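Local coordinates for Iron(III) ABC transporter, periplasmic iron-compound-binding protein (Vibrio cholerae, PDB 3TEF) that probably binds iron-loaded catecholate siderophores in the periplasm and delivers them to an ABC transporter for iron uptake, at residues Ser44-Asp47 / Gly48-Asp51; Ala64-Leu67 / Phe68-Asp71; Lys91-Asp94 / Glu95-Ile99. All blocks are in the same frame, centred on the assembly; numbering follows the deposited sequence.

Interaction 1: Ser44-Asp47 / Gly48-Asp51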
ATOM      1  N   SER A  44     -14.168   3.410  -6.682  1.00 19.43           N
ATOM      2  CA  SER A  44     -14.346   1.971  -6.612  1.00 18.02           C
ATOM      3  C   SER A  44     -14.991   1.626  -5.274  1.00 20.94           C
ATOM      4  O   SER A  44     -14.972   2.423  -4.331  1.00 20.49           O
ATOM      5  CB  SER A  44     -13.013   1.236  -6.796  1.00 23.35           C
ATOM      6  OG  SER A  44     -12.029   1.777  -5.944  1.00 22.39           O
ATOM      7  N   LYS A  45     -15.580   0.441  -5.231  1.00 21.20           N
ATOM      8  CA  LYS A  45     -16.233  -0.059  -4.041  1.00 22.97           C
ATOM      9  C   LYS A  45     -15.559  -1.365  -3.670  1.00 23.88           C
ATOM     10  O   LYS A  45     -15.262  -2.192  -4.541  1.00 22.71           O
ATOM     11  CB  LYS A  45     -17.716  -0.282  -4.327  1.00 20.71           C
ATOM     12  CG  LYS A  45     -18.432   0.946  -4.859  1.00 20.11           C
ATOM     13  CD  LYS A  45     -18.686   1.995  -3.769  1.00 23.06           C
ATOM     14  CE  LYS A  45     -19.306   3.251  -4.368  1.00 21.07           C
ATOM     15  NZ  LYS A  45     -19.868   4.151  -3.291  1.00 21.30           N
ATOM     16  N   PHE A  46     -15.326  -1.543  -2.376  1.00 22.09           N
ATOM     17  CA  PHE A  46     -14.593  -2.677  -1.842  1.00 23.32           C
ATOM     18  C   PHE A  46     -15.120  -2.940  -0.428  1.00 27.74           C
ATOM     19  O   PHE A  46     -15.232  -2.011   0.376  1.00 23.10           O
ATOM     20  CB  PHE A  46     -13.101  -2.336  -1.822  1.00 23.18           C
ATOM     21  CG  PHE A  46     -12.232  -3.367  -1.154  1.00 24.64           C
ATOM     22  CD1 PHE A  46     -12.257  -4.692  -1.553  1.00 26.01           C
ATOM     23  CD2 PHE A  46     -11.354  -2.992  -0.149  1.00 22.51           C
ATOM     24  CE1 PHE A  46     -11.424  -5.635  -0.939  1.00 26.82           C
ATOM     25  CE2 PHE A  46     -10.520  -3.923   0.465  1.00 22.77           C
ATOM     26  CZ  PHE A  46     -10.557  -5.245   0.074  1.00 25.15           C
ATOM     27  N   ASP A  47     -15.452  -4.195  -0.137  1.00 23.04           N
ATOM     28  CA  ASP A  47     -16.046  -4.551   1.149  1.00 26.99           C
ATOM     29  C   ASP A  47     -15.118  -4.219   2.317  1.00 24.60           C
ATOM     30  O   ASP A  47     -15.585  -3.941   3.423  1.00 25.78           O
ATOM     31  CB  ASP A  47     -16.429  -6.034   1.173  1.00 28.81           C
ATOM     32  CG  ASP A  47     -17.680  -6.327   0.355  1.00 39.58           C
ATOM     33  OD1 ASP A  47     -18.518  -5.410   0.188  1.00 42.84           O
ATOM     34  OD2 ASP A  47     -17.828  -7.476  -0.120  1.00 48.73           O
ATOM     35  N   GLY A  48     -13.814  -4.218   2.039  1.00 25.29           N
ATOM     36  CA  GLY A  48     -12.795  -3.963   3.037  1.00 26.17           C
ATOM     37  C   GLY A  48     -12.317  -2.525   3.170  1.00 25.06           C
ATOM     38  O   GLY A  48     -11.318  -2.263   3.848  1.00 24.38           O
ATOM     39  N   THR A  49     -13.022  -1.590   2.546  1.00 20.38           N
ATOM     40  CA  THR A  49     -12.670  -0.174   2.667  1.00 21.59           C
ATOM     41  C   THR A  49     -12.461   0.225   4.141  1.00 21.07           C
ATOM     42  O   THR A  49     -13.283  -0.126   5.002  1.00 23.50           O
ATOM     43  CB  THR A  49     -13.745   0.695   2.002  1.00 23.45           C
ATOM     44  OG1 THR A  49     -13.697   0.486   0.583  1.00 25.43           O
ATOM     45  CG2 THR A  49     -13.530   2.168   2.300  1.00 21.35           C
ATOM     46  N   PRO A  50     -11.347   0.927   4.449  1.00 18.85           N
ATOM     47  CA  PRO A  50     -11.006   1.253   5.835  1.00 21.05           C
ATOM     48  C   PRO A  50     -11.922   2.333   6.411  1.00 20.66           C
ATOM     49  O   PRO A  50     -12.483   3.159   5.676  1.00 20.82           O
ATOM     50  CB  PRO A  50      -9.564   1.773   5.743  1.00 20.74           C
ATOM     51  CG  PRO A  50      -9.469   2.341   4.342  1.00 19.81           C
ATOM     52  CD  PRO A  50     -10.342   1.439   3.485  1.00 19.92           C
ATOM     53  N   ASP A  51     -12.067   2.320   7.732  1.00 19.60           N
ATOM     54  CA  ASP A  51     -12.920   3.290   8.395  1.00 23.75           C
ATOM     55  C   ASP A  51     -12.644   4.724   7.985  1.00 19.51           C
ATOM     56  O   ASP A  51     -13.580   5.487   7.801  1.00 20.10           O
ATOM     57  CB  ASP A  51     -12.803   3.171   9.915  1.00 23.90           C
ATOM     58  CG  ASP A  51     -13.604   2.020  10.465  1.00 29.78           C
ATOM     59  OD1 ASP A  51     -14.407   1.434   9.709  1.00 29.98           O
ATOM     60  OD2 ASP A  51     -13.435   1.713  11.668  1.00 35.31           O
TER
HETATM   61  O   HOH W   1     -16.252   0.686  -0.731  1.00 23.11           O
HETATM   62  O   HOH W   2     -15.120  -1.957   5.377  1.00 32.60           O
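F46 and T49 are the ends of a type I beta turn, and the phenyl ring of F46 sets one face against the backbone of G48. The turn sits in the loop that follows strand 42-43, the edge strand of the four-stranded parallel sheet in a solute-binding protein of family 8. Its closing bond, from T49 N to F46 O, is 3.1 Å long and nearly straight at the hydrogen (163°).

The tight side is the ring. With CG of F46 anti to the backbone N (chi1 174°), the phenyl group folds back under the turn. There G48 N stands 3.5 Å above the ring plane, over its centre, and the G48 CA makes a CH-pi contact 3.9 Å from the F46 ring centroid. Having no side chain, G48 lets the ring come up against its backbone, with F46 CE2 3.4 Å from G48 CA. F46 also touches L67 and, with P50, meets helix 257-262, which follows the long helix 131-154 in the chain, as in two-lobed proteins of this family.

The opposite character belongs to D47, whose carboxylate leads out from the exposed corner of the turn, and to the two ordered waters. One water donates to both D47 O and T49 O, bridging the two carbonyl oxygens. The other accepts from F46 N and gives a hydrogen to the T49 hydroxyl, which suits threonine here, at 2.9 Å from T49 OG1.

Interaction 2: Ala64-Leu67 / Phe68-Asp71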
ATOM      1  N   ALA A  64     -17.304   3.238  -9.402  1.00 22.73           N
ATOM      2  CA  ALA A  64     -16.465   3.215 -10.593  1.00 20.72           C
ATOM      3  C   ALA A  64     -15.941   1.806 -10.852  1.00 25.53           C
ATOM      4  O   ALA A  64     -15.065   1.603 -11.712  1.00 22.97           O
ATOM      5  CB  ALA A  64     -15.322   4.194 -10.436  1.00 22.00           C
ATOM      6  N   GLY A  65     -16.476   0.837 -10.112  1.00 23.59           N
ATOM      7  CA  GLY A  65     -16.091  -0.555 -10.256  1.00 24.10           C
ATOM      8  C   GLY A  65     -15.433  -1.114  -9.012  1.00 26.51           C
ATOM      9  O   GLY A  65     -15.603  -0.564  -7.926  1.00 24.16           O
ATOM     10  N   SER A  66     -14.708  -2.217  -9.167  1.00 23.30           N
ATOM     11  CA  SER A  66     -14.001  -2.839  -8.056  1.00 21.12           C
ATOM     12  C   SER A  66     -12.560  -2.363  -8.061  1.00 22.35           C
ATOM     13  O   SER A  66     -12.205  -1.514  -8.864  1.00 24.65           O
ATOM     14  CB  SER A  66     -14.040  -4.359  -8.175  1.00 24.78           C
ATOM     15  OG  SER A  66     -13.239  -4.805  -9.263  1.00 24.98           O
ATOM     16  N   LEU A  67     -11.740  -2.896  -7.155  1.00 21.29           N
ATOM     17  CA  LEU A  67     -10.324  -2.545  -7.131  1.00 21.39           C
ATOM     18  C   LEU A  67      -9.628  -2.991  -8.403  1.00 20.18           C
ATOM     19  O   LEU A  67      -8.631  -2.398  -8.801  1.00 21.25           O
ATOM     20  CB  LEU A  67      -9.610  -3.179  -5.936  1.00 21.27           C
ATOM     21  CG  LEU A  67     -10.103  -2.816  -4.531  1.00 23.82           C
ATOM     22  CD1 LEU A  67      -9.150  -3.420  -3.494  1.00 22.37           C
ATOM     23  CD2 LEU A  67     -10.225  -1.310  -4.332  1.00 22.52           C
ATOM     24  N   PHE A  68     -10.151  -4.045  -9.025  1.00 21.27           N
ATOM     25  CA  PHE A  68      -9.493  -4.644 -10.192  1.00 26.90           C
ATOM     26  C   PHE A  68     -10.160  -4.292 -11.523  1.00 28.16           C
ATOM     27  O   PHE A  68      -9.480  -4.148 -12.555  1.00 28.94           O
ATOM     28  CB  PHE A  68      -9.473  -6.171 -10.052  1.00 26.17           C
ATOM     29  CG  PHE A  68      -8.648  -6.665  -8.898  1.00 27.37           C
ATOM     30  CD1 PHE A  68      -7.296  -6.906  -9.058  1.00 29.46           C
ATOM     31  CD2 PHE A  68      -9.226  -6.880  -7.660  1.00 32.19           C
ATOM     32  CE1 PHE A  68      -6.531  -7.354  -7.999  1.00 32.79           C
ATOM     33  CE2 PHE A  68      -8.462  -7.322  -6.590  1.00 28.70           C
ATOM     34  CZ  PHE A  68      -7.124  -7.570  -6.761  1.00 27.57           C
ATOM     35  N   GLU A  69     -11.487  -4.184 -11.498  1.00 25.74           N
ATOM     36  CA  GLU A  69     -12.300  -4.084 -12.709  1.00 28.56           C
ATOM     37  C   GLU A  69     -13.124  -2.804 -12.754  1.00 27.52           C
ATOM     38  O   GLU A  69     -14.164  -2.701 -12.094  1.00 25.29           O
ATOM     39  CB  GLU A  69     -13.258  -5.274 -12.792  1.00 30.53           C
ATOM     40  CG  GLU A  69     -12.580  -6.627 -12.827  1.00 35.47           C
ATOM     41  CD  GLU A  69     -12.284  -7.089 -14.240  1.00 49.89           C
ATOM     42  OE1 GLU A  69     -11.718  -6.290 -15.027  1.00 50.41           O
ATOM     43  OE2 GLU A  69     -12.643  -8.246 -14.573  1.00 59.09           O
ATOM     44  N   PRO A  70     -12.679  -1.829 -13.549  1.00 26.17           N
ATOM     45  CA  PRO A  70     -13.412  -0.569 -13.679  1.00 24.82           C
ATOM     46  C   PRO A  70     -14.766  -0.782 -14.347  1.00 27.07           C
ATOM     47  O   PRO A  70     -14.907  -1.661 -15.207  1.00 28.81           O
ATOM     48  CB  PRO A  70     -12.500   0.275 -14.591  1.00 24.34           C
ATOM     49  CG  PRO A  70     -11.141  -0.345 -14.447  1.00 25.88           C
ATOM     50  CD  PRO A  70     -11.432  -1.816 -14.335  1.00 27.63           C
ATOM     51  N   ASP A  71     -15.748   0.010 -13.937  1.00 24.81           N
ATOM     52  CA  ASP A  71     -17.040   0.072 -14.604  1.00 30.20           C
ATOM     53  C   ASP A  71     -16.936   1.176 -15.651  1.00 25.16           C
ATOM     54  O   ASP A  71     -17.215   2.340 -15.377  1.00 23.55           O
ATOM     55  CB  ASP A  71     -18.147   0.386 -13.597  1.00 29.60           C
ATOM     56  CG  ASP A  71     -19.526   0.427 -14.240  1.00 36.10           C
ATOM     57  OD1 ASP A  71     -19.612   0.518 -15.489  1.00 31.54           O
ATOM     58  OD2 ASP A  71     -20.521   0.374 -13.490  1.00 36.78           O
TER
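The backbones of A64-L67 and F68-D71 run antiparallel, their end-to-end directions 169° apart, and fold back on each other as a short hairpin-like loop with a single beta bridge between G65 and P70. Two backbone bonds close it: D71 N to A64 O at 2.8 Å, almost straight, and S66 N to E69 O at 3.0 Å. The CA atoms of G65 and P70 lie 4.3 Å apart. G65, with no side chain, lets the chains come this close, its CA touching E69 O at 3.4 Å. The positive phi of G65 (116°) is also one that glycine adopts readily.

At the bend, S66 forms an ST turn. Its chi1 of 70° places OG between its own N and carbonyl carbon, where it faces the chain as it turns back. S66 OG accepts from F68 N at 3.2 Å, the bond that defines the turn, and also from E69 N at 2.9 Å, so one small hydroxyl oxygen grips two successive amides. The buried L67 packs its isobutyl group on S44 and F46, while the exposed F68 ring packs beside it, F68 CD2 being 4.1 Å from L67 CB, and reaches R88.

D71 ends the loop as the N-cap of helix 72-77, its OD1 accepting from T74 N. The same residue therefore ties its amide back to A64 and its carboxylate forward to the helix, consistent with the loop's closure and the start of that helix being held together.

Interaction 3: Lys91-Asp94 / Glu95-Ile99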
ATOM      1  N   LYS A  91      -4.186  -3.104 -15.509  1.00 24.63           N
ATOM      2  CA  LYS A  91      -4.350  -3.778 -16.797  1.00 27.18           C
ATOM      3  C   LYS A  91      -5.409  -3.074 -17.634  1.00 25.09           C
ATOM      4  O   LYS A  91      -5.494  -3.283 -18.849  1.00 28.08           O
ATOM      5  CB  LYS A  91      -4.697  -5.262 -16.634  1.00 32.32           C
ATOM      6  CG  LYS A  91      -3.630  -6.085 -15.921  1.00 36.33           C
ATOM      7  CD  LYS A  91      -3.942  -7.587 -15.978  1.00 38.46           C
ATOM      8  CE  LYS A  91      -5.386  -7.905 -15.576  1.00 43.39           C
ATOM      9  NZ  LYS A  91      -5.715  -7.577 -14.137  1.00 40.96           N
ATOM     10  N   SER A  92      -6.219  -2.234 -16.982  1.00 22.52           N
ATOM     11  CA  SER A  92      -7.300  -1.547 -17.675  1.00 21.26           C
ATOM     12  C   SER A  92      -6.928  -0.136 -18.059  1.00 19.42           C
ATOM     13  O   SER A  92      -7.761   0.616 -18.549  1.00 21.63           O
ATOM     14  CB  SER A  92      -8.572  -1.514 -16.818  1.00 25.75           C
ATOM     15  OG  SER A  92      -9.155  -2.800 -16.723  1.00 26.85           O
ATOM     16  N   TYR A  93      -5.677   0.232 -17.815  1.00 20.00           N
ATOM     17  CA  TYR A  93      -5.222   1.585 -18.105  1.00 22.27           C
ATOM     18  C   TYR A  93      -5.476   2.046 -19.537  1.00 22.26           C
ATOM     19  O   TYR A  93      -5.879   3.188 -19.761  1.00 23.31           O
ATOM     20  CB  TYR A  93      -3.736   1.715 -17.800  1.00 21.73           C
ATOM     21  CG  TYR A  93      -3.205   3.106 -18.036  1.00 20.91           C
ATOM     22  CD1 TYR A  93      -3.289   4.076 -17.052  1.00 23.02           C
ATOM     23  CD2 TYR A  93      -2.604   3.443 -19.247  1.00 21.26           C
ATOM     24  CE1 TYR A  93      -2.790   5.354 -17.255  1.00 20.11           C
ATOM     25  CE2 TYR A  93      -2.107   4.724 -19.464  1.00 22.22           C
ATOM     26  CZ  TYR A  93      -2.200   5.665 -18.468  1.00 20.88           C
ATOM     27  OH  TYR A  93      -1.719   6.938 -18.656  1.00 22.39           O
ATOM     28  N   ASP A  94      -5.207   1.178 -20.511  1.00 24.14           N
ATOM     29  CA  ASP A  94      -5.312   1.598 -21.900  1.00 26.29           C
ATOM     30  C   ASP A  94      -6.742   2.006 -22.212  1.00 24.40           C
ATOM     31  O   ASP A  94      -6.969   3.019 -22.883  1.00 23.32           O
ATOM     32  CB  ASP A  94      -4.822   0.513 -22.866  1.00 25.90           C
ATOM     33  CG  ASP A  94      -5.519  -0.821 -22.652  1.00 28.49           C
ATOM     34  OD1 ASP A  94      -6.032  -1.079 -21.531  1.00 36.18           O
ATOM     35  OD2 ASP A  94      -5.560  -1.617 -23.603  1.00 38.84           O
ATOM     36  N   GLU A  95      -7.695   1.230 -21.696  1.00 24.68           N
ATOM     37  CA  GLU A  95      -9.111   1.517 -21.897  1.00 23.30           C
ATOM     38  C   GLU A  95      -9.544   2.789 -21.172  1.00 25.68           C
ATOM     39  O   GLU A  95     -10.277   3.614 -21.728  1.00 24.09           O
ATOM     40  CB  GLU A  95      -9.972   0.323 -21.472  1.00 26.61           C
ATOM     41  CG  GLU A  95      -9.834  -0.870 -22.391  1.00 35.12           C
ATOM     42  CD  GLU A  95     -10.506  -0.626 -23.724  1.00 40.90           C
ATOM     43  OE1 GLU A  95     -11.485   0.152 -23.748  1.00 46.77           O
ATOM     44  OE2 GLU A  95     -10.057  -1.197 -24.745  1.00 51.74           O
ATOM     45  N   LEU A  96      -9.078   2.960 -19.936  1.00 21.19           N
ATOM     46  CA  LEU A  96      -9.445   4.146 -19.167  1.00 23.56           C
ATOM     47  C   LEU A  96      -8.832   5.395 -19.806  1.00 22.78           C
ATOM     48  O   LEU A  96      -9.436   6.465 -19.798  1.00 22.59           O
ATOM     49  CB  LEU A  96      -8.992   4.013 -17.708  1.00 22.51           C
ATOM     50  CG  LEU A  96      -9.657   2.941 -16.839  1.00 23.52           C
ATOM     51  CD1 LEU A  96      -8.883   2.772 -15.516  1.00 19.65           C
ATOM     52  CD2 LEU A  96     -11.147   3.254 -16.551  1.00 22.51           C
ATOM     53  N   SER A  97      -7.633   5.253 -20.383  1.00 22.79           N
ATOM     54  CA  SER A  97      -6.939   6.419 -20.925  1.00 24.12           C
ATOM     55  C   SER A  97      -7.705   7.027 -22.108  1.00 24.35           C
ATOM     56  O   SER A  97      -7.528   8.201 -22.432  1.00 27.66           O
ATOM     57  CB  SER A  97      -5.482   6.091 -21.311  1.00 23.71           C
ATOM     58  OG  SER A  97      -5.422   5.148 -22.377  1.00 27.25           O
ATOM     59  N   LYS A  98      -8.575   6.236 -22.729  1.00 23.87           N
ATOM     60  CA  LYS A  98      -9.398   6.746 -23.818  1.00 27.00           C
ATOM     61  C   LYS A  98     -10.456   7.705 -23.308  1.00 26.16           C
ATOM     62  O   LYS A  98     -10.841   8.649 -24.006  1.00 29.02           O
ATOM     63  CB  LYS A  98     -10.074   5.600 -24.573  1.00 26.32           C
ATOM     64  CG  LYS A  98      -9.112   4.770 -25.389  1.00 28.14           C
ATOM     65  CD  LYS A  98      -9.879   3.778 -26.247  1.00 26.83           C
ATOM     66  CE  LYS A  98     -10.690   2.824 -25.387  1.00 29.28           C
ATOM     67  NZ  LYS A  98     -11.442   1.846 -26.232  1.00 32.53           N
ATOM     68  N   ILE A  99     -10.925   7.458 -22.084  1.00 24.21           N
ATOM     69  CA  ILE A  99     -12.063   8.177 -21.530  1.00 25.89           C
ATOM     70  C   ILE A  99     -11.648   9.532 -20.992  1.00 27.18           C
ATOM     71  O   ILE A  99     -12.349  10.529 -21.188  1.00 28.37           O
ATOM     72  CB  ILE A  99     -12.741   7.361 -20.395  1.00 23.18           C
ATOM     73  CG1 ILE A  99     -13.320   6.060 -20.953  1.00 25.87           C
ATOM     74  CG2 ILE A  99     -13.842   8.178 -19.704  1.00 26.78           C
ATOM     75  CD1 ILE A  99     -13.967   5.184 -19.893  1.00 26.22           C
TER
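S92 and L96 make the first full helical bond here: L96 N gives its hydrogen to S92 O at 3.0 Å. One residue on, S97 N is bound by Y93 O at 2.8 Å. These bonds open helix 93-99, the helix of a beta-alpha-beta unit between strands 82-85 and 102-104. Further along, I99 N donates to L96 O at 2.9 Å, and T102 OG1 makes a weak bond to the same oxygen.

The S97 hydroxyl is satisfied within the helix. Its chi1 of 65° turns OG back along the preceding turn, where it donates to D94 O at 2.7 Å, approaching from above that carbonyl's plane. Serine is short enough to do this while its CB rests over one face of the Y93 ring, 4.1 Å from Y93 CE2. The polar end of Y93 looks elsewhere: its OH is hydrogen-bonded to T102 O, tying the helix start to the next strand.

D94 bends its carboxylate over its neighbour, OD1 accepting from E95 N in a weak bond of 2.9 Å. On the next residue, E95 OE1 makes a salt bridge with K98 NZ at 3.0 Å, met from above the carboxylate plane. L96 is the apolar counterpart, its side chain buried against F72 and I75 of helix 72-77.

The two carboxylates, their planes 80° apart, bring D94 OD2 within 4.7 Å of E95 OE2. Such like charges should repel mildly; the lysine on E95 and the position of both acids in the helix's first turn, near the positive end of its dipole, probably offset that cost.

Interactions 1 and 2 belong to the same long connection between strand 42-43 and helix 72-77, and they touch: K45 N lies 2.9 Å from G65 O, a probable hydrogen bond, and F46 packs on L67. Interaction 3 opens the following helix and meets interaction 2 through P70, which packs on S92 and L96; it stays about 10 Å from interaction 1 at the nearest atoms. Interaction 2, partly buried, thus stands between two surface contacts. Chemistry follows place: a ring on glycine with bridging waters in 44-51, amides gathered by backbone and a serine hydroxyl in 64-71, and helical bonds with a salt bridge and a serine hydroxyl beside them in 91-99.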